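Local structure of SusD homolog (Bacteroides thetaiotaomicron VPI-5482, 3FDH) at residues F197-M207 with L332-L341. The protein probably binds sugars at the outer surface of the cell as a SusD-like partner of an outer-membrane glycan uptake system. Residues are numbered along the deposited sequence; the frame is centred on the assembly and turned at random.
Sequences FAYGLKARYTM and LMSYHELMFL
Arg-204 grips Glu-337 side-on: NE donates to OE2 at 2.9 Å and NH2 to OE1 at 2.7 Å, each bond using the syn lone pair of its oxygen. Guanidinium and carboxylate planes lie only 4° apart, and both bonds are nearly straight. A bend at chi3 (-78°) turns the end of the arginine across the extended glutamate, and NH2 has a second, weak bond to Leu-332 O. Packing is tight beside this pair, where Gly-200 lets the selenomethionine Met-333 lie against bare backbone, its CE 3.3 Å from Gly-200 O; a CB on that glycine would crowd the selenium. An unbranched, flexible chain suits this shallow site, running extended past Leu-201, while Leu-338 CD1 rests on Gly-200 CA. Leu-341 spreads its two methyls, CD1 on Arg-204 CA and CD2 against Met-207 CB at 3.7 Å. The fit is looser at small Ala-203, whose CB stays 4.3 Å from Leu-341 CD1. The contact itself is buried; partly exposed residues lie on the side of helix 191-208 turned from it, where Lys-202 pairs with Asp-166. The two helix segments cross at 47° with axes 10.1 Å apart, joining helix 191-208 to helix 335-348 in the helical core of this SusD-family fold. With an alanine here in place of Arg-204, the buried Glu-337 carboxylate would probably lose its countercharge while Glu-433 stays close. Burying a charged pair appears affordable because two paired bonds match its charges, with Leu-332 O and Tyr-118 adding weak ones to the guanidinium, within an otherwise largely apolar interface.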
loop_
_atom_site.group_PDB
_atom_site.type_symbol
_atom_site.label_atom_id
_atom_site.label_comp_id
_atom_site.label_asym_id
_atom_site.label_seq_id
_atom_site.Cartn_x
_atom_site.Cartn_y
_atom_site.Cartn_z
ATOM N N PHE A 197 -8.919 -13.421 1.168
ATOM C CA PHE A 197 -7.863 -12.519 0.688
ATOM C C PHE A 197 -7.949 -12.457 -0.845
ATOM O O PHE A 197 -7.939 -11.377 -1.452
ATOM C CB PHE A 197 -6.485 -13.000 1.206
ATOM C CG PHE A 197 -5.292 -12.185 0.757
ATOM C CD1 PHE A 197 -5.388 -10.814 0.475
ATOM C CD2 PHE A 197 -4.034 -12.784 0.717
ATOM C CE1 PHE A 197 -4.248 -10.078 0.061
ATOM C CE2 PHE A 197 -2.904 -12.060 0.338
ATOM C CZ PHE A 197 -3.015 -10.701 0.052
ATOM N N ALA A 198 -8.097 -13.610 -1.487
ATOM C CA ALA A 198 -8.190 -13.620 -2.979
ATOM C C ALA A 198 -9.386 -12.773 -3.468
ATOM O O ALA A 198 -9.290 -12.024 -4.425
ATOM C CB ALA A 198 -8.305 -15.054 -3.518
ATOM N N TYR A 199 -10.517 -12.895 -2.795
ATOM C CA TYR A 199 -11.719 -12.117 -3.164
ATOM C C TYR A 199 -11.530 -10.658 -2.879
ATOM O O TYR A 199 -12.057 -9.801 -3.572
ATOM C CB TYR A 199 -12.993 -12.614 -2.457
ATOM C CG TYR A 199 -13.604 -13.770 -3.190
ATOM C CD1 TYR A 199 -14.199 -13.591 -4.441
ATOM C CD2 TYR A 199 -13.574 -15.043 -2.656
ATOM C CE1 TYR A 199 -14.731 -14.641 -5.131
ATOM C CE2 TYR A 199 -14.137 -16.117 -3.339
ATOM C CZ TYR A 199 -14.703 -15.907 -4.570
ATOM O OH TYR A 199 -15.248 -16.978 -5.236
ATOM N N GLY A 200 -10.760 -10.383 -1.841
ATOM C CA GLY A 200 -10.479 -8.999 -1.443
ATOM C C GLY A 200 -9.686 -8.375 -2.523
ATOM O O GLY A 200 -9.944 -7.208 -2.923
ATOM N N LEU A 201 -8.770 -9.178 -3.091
ATOM C CA LEU A 201 -7.894 -8.656 -4.181
ATOM C C LEU A 201 -8.699 -8.461 -5.475
ATOM O O LEU A 201 -8.490 -7.514 -6.243
ATOM C CB LEU A 201 -6.669 -9.554 -4.398
ATOM C CG LEU A 201 -5.597 -9.556 -3.303
ATOM C CD1 LEU A 201 -4.526 -10.609 -3.625
ATOM C CD2 LEU A 201 -4.984 -8.176 -3.142
ATOM N N LYS A 202 -9.653 -9.354 -5.706
ATOM C CA LYS A 202 -10.539 -9.187 -6.838
ATOM C C LYS A 202 -11.307 -7.882 -6.712
ATOM O O LYS A 202 -11.571 -7.204 -7.684
ATOM C CB LYS A 202 -11.506 -10.372 -7.029
ATOM C CG LYS A 202 -10.781 -11.599 -7.637
ATOM C CD LYS A 202 -11.683 -12.701 -8.152
ATOM C CE LYS A 202 -12.267 -12.334 -9.472
ATOM N NZ LYS A 202 -12.975 -13.456 -10.107
ATOM N N ALA A 203 -11.646 -7.504 -5.506
ATOM C CA ALA A 203 -12.358 -6.242 -5.305
ATOM C C ALA A 203 -11.407 -5.097 -5.611
ATOM O O ALA A 203 -11.724 -4.171 -6.370
ATOM C CB ALA A 203 -12.905 -6.141 -3.904
ATOM N N ARG A 204 -10.211 -5.159 -5.025
ATOM C CA ARG A 204 -9.223 -4.081 -5.218
ATOM C C ARG A 204 -8.947 -3.858 -6.682
ATOM O O ARG A 204 -8.901 -2.730 -7.185
ATOM C CB ARG A 204 -7.898 -4.425 -4.514
ATOM C CG ARG A 204 -6.727 -3.508 -4.889
ATOM C CD ARG A 204 -5.400 -3.999 -4.264
ATOM N NE ARG A 204 -5.225 -3.673 -2.834
ATOM C CZ ARG A 204 -4.095 -3.915 -2.177
ATOM N NH1 ARG A 204 -3.078 -4.505 -2.790
ATOM N NH2 ARG A 204 -3.956 -3.544 -0.931
ATOM N N TYR A 205 -8.790 -4.955 -7.390
ATOM C CA TYR A 205 -8.356 -4.902 -8.805
ATOM C C TYR A 205 -9.494 -4.579 -9.763
ATOM O O TYR A 205 -9.276 -4.003 -10.819
ATOM C CB TYR A 205 -7.636 -6.178 -9.244
ATOM C CG TYR A 205 -6.413 -6.516 -8.401
ATOM C CD1 TYR A 205 -5.516 -5.533 -7.984
ATOM C CD2 TYR A 205 -6.125 -7.833 -8.078
ATOM C CE1 TYR A 205 -4.402 -5.869 -7.219
ATOM C CE2 TYR A 205 -5.002 -8.182 -7.336
ATOM C CZ TYR A 205 -4.157 -7.210 -6.892
ATOM O OH TYR A 205 -3.068 -7.598 -6.140
ATOM N N THR A 206 -10.711 -4.939 -9.361
ATOM C CA THR A 206 -11.885 -4.584 -10.148
ATOM C C THR A 206 -12.061 -3.064 -10.111
ATOM O O THR A 206 -12.247 -2.396 -11.151
ATOM C CB THR A 206 -13.151 -5.332 -9.682
ATOM O OG1 THR A 206 -12.938 -6.747 -9.863
ATOM C CG2 THR A 206 -14.395 -4.869 -10.488
HETATM N N MSE A 207 -11.974 -2.509 -8.914
HETATM C CA MSE A 207 -12.121 -1.055 -8.779
HETATM C C MSE A 207 -10.954 -0.359 -9.464
HETATM O O MSE A 207 -11.094 0.722 -10.047
HETATM C CB MSE A 207 -12.221 -0.637 -7.314
HETATM C CG MSE A 207 -12.530 0.841 -7.179
HETATM SE SE MSE A 207 -14.304 1.269 -7.689
HETATM C CE MSE A 207 -14.925 0.605 -6.052
ATOM N N LEU A 332 -0.869 -6.428 3.725
ATOM C CA LEU A 332 -0.926 -6.698 2.278
ATOM C C LEU A 332 -2.283 -6.240 1.791
ATOM O O LEU A 332 -2.429 -5.777 0.661
ATOM C CB LEU A 332 -0.643 -8.135 1.908
ATOM C CG LEU A 332 0.812 -8.585 2.079
ATOM C CD1 LEU A 332 1.007 -10.042 1.575
ATOM C CD2 LEU A 332 1.781 -7.670 1.348
HETATM N N MSE A 333 -3.273 -6.363 2.671
HETATM C CA MSE A 333 -4.581 -5.784 2.386
HETATM C C MSE A 333 -5.378 -5.772 3.649
HETATM O O MSE A 333 -5.580 -6.827 4.282
HETATM C CB MSE A 333 -5.310 -6.489 1.236
HETATM C CG MSE A 333 -6.498 -5.625 0.715
HETATM SE SE MSE A 333 -7.723 -6.548 -0.482
HETATM C CE MSE A 333 -9.136 -5.224 -0.398
ATOM N N SER A 334 -5.775 -4.557 4.032
ATOM C CA SER A 334 -6.509 -4.337 5.276
ATOM C C SER A 334 -8.014 -4.467 5.190
ATOM O O SER A 334 -8.646 -4.335 4.140
ATOM C CB SER A 334 -6.160 -2.988 5.850
ATOM O OG SER A 334 -6.619 -1.947 5.009
ATOM N N TYR A 335 -8.587 -4.747 6.361
ATOM C CA TYR A 335 -10.012 -4.797 6.461
ATOM C C TYR A 335 -10.578 -3.422 6.160
ATOM O O TYR A 335 -11.584 -3.290 5.458
ATOM C CB TYR A 335 -10.442 -5.257 7.843
ATOM C CG TYR A 335 -11.936 -5.189 8.114
ATOM C CD1 TYR A 335 -12.844 -5.978 7.433
ATOM C CD2 TYR A 335 -12.436 -4.337 9.102
ATOM C CE1 TYR A 335 -14.202 -5.883 7.696
ATOM C CE2 TYR A 335 -13.780 -4.268 9.389
ATOM C CZ TYR A 335 -14.656 -5.031 8.696
ATOM O OH TYR A 335 -15.997 -4.943 9.031
ATOM N N HIS A 336 -9.888 -2.383 6.623
ATOM C CA HIS A 336 -10.392 -1.017 6.401
ATOM C C HIS A 336 -10.401 -0.712 4.924
ATOM O O HIS A 336 -11.350 -0.119 4.437
ATOM C CB HIS A 336 -9.739 0.123 7.246
ATOM C CG HIS A 336 -8.249 0.150 7.244
ATOM N ND1 HIS A 336 -7.492 -0.616 8.119
ATOM C CD2 HIS A 336 -7.371 0.880 6.508
ATOM C CE1 HIS A 336 -6.208 -0.368 7.894
ATOM N NE2 HIS A 336 -6.112 0.518 6.907
ATOM N N GLU A 337 -9.353 -1.121 4.220
ATOM C CA GLU A 337 -9.310 -0.888 2.770
ATOM C C GLU A 337 -10.509 -1.566 2.114
ATOM O O GLU A 337 -11.160 -1.021 1.224
ATOM C CB GLU A 337 -8.022 -1.402 2.097
ATOM C CG GLU A 337 -8.130 -1.295 0.608
ATOM C CD GLU A 337 -6.994 -1.912 -0.186
ATOM O OE1 GLU A 337 -5.903 -2.241 0.338
ATOM O OE2 GLU A 337 -7.235 -2.126 -1.369
ATOM N N LEU A 338 -10.829 -2.751 2.579
ATOM C CA LEU A 338 -11.938 -3.497 1.960
ATOM C C LEU A 338 -13.269 -2.772 2.202
ATOM O O LEU A 338 -14.171 -2.731 1.362
ATOM C CB LEU A 338 -11.983 -4.928 2.505
ATOM C CG LEU A 338 -12.959 -5.873 1.832
ATOM C CD1 LEU A 338 -12.435 -6.294 0.483
ATOM C CD2 LEU A 338 -13.224 -7.081 2.779
HETATM N N MSE A 339 -13.376 -2.173 3.356
HETATM C CA MSE A 339 -14.627 -1.460 3.707
HETATM C C MSE A 339 -14.744 -0.156 2.954
HETATM O O MSE A 339 -15.858 0.309 2.682
HETATM C CB MSE A 339 -14.765 -1.241 5.224
HETATM C CG MSE A 339 -14.916 -2.554 6.034
HETATM SE SE MSE A 339 -16.445 -3.634 5.499
HETATM C CE MSE A 339 -15.729 -4.775 4.258
ATOM N N PHE A 340 -13.590 0.412 2.611
ATOM C CA PHE A 340 -13.527 1.640 1.812
ATOM C C PHE A 340 -13.867 1.325 0.366
ATOM O O PHE A 340 -14.420 2.154 -0.372
ATOM C CB PHE A 340 -12.179 2.350 1.922
ATOM C CG PHE A 340 -12.007 3.151 3.183
ATOM C CD1 PHE A 340 -12.788 4.293 3.415
ATOM C CD2 PHE A 340 -11.055 2.803 4.120
ATOM C CE1 PHE A 340 -12.661 5.035 4.579
ATOM C CE2 PHE A 340 -10.932 3.542 5.294
ATOM C CZ PHE A 340 -11.730 4.684 5.502
ATOM N N LEU A 341 -13.557 0.103 -0.038
ATOM C CA LEU A 341 -13.907 -0.336 -1.386
ATOM C C LEU A 341 -15.393 -0.515 -1.456
ATOM O O LEU A 341 -16.066 -0.146 -2.420
ATOM C CB LEU A 341 -13.170 -1.615 -1.783
ATOM C CG LEU A 341 -11.730 -1.451 -2.257
ATOM C CD1 LEU A 341 -10.932 -2.766 -2.226
ATOM C CD2 LEU A 341 -11.779 -0.827 -3.637
#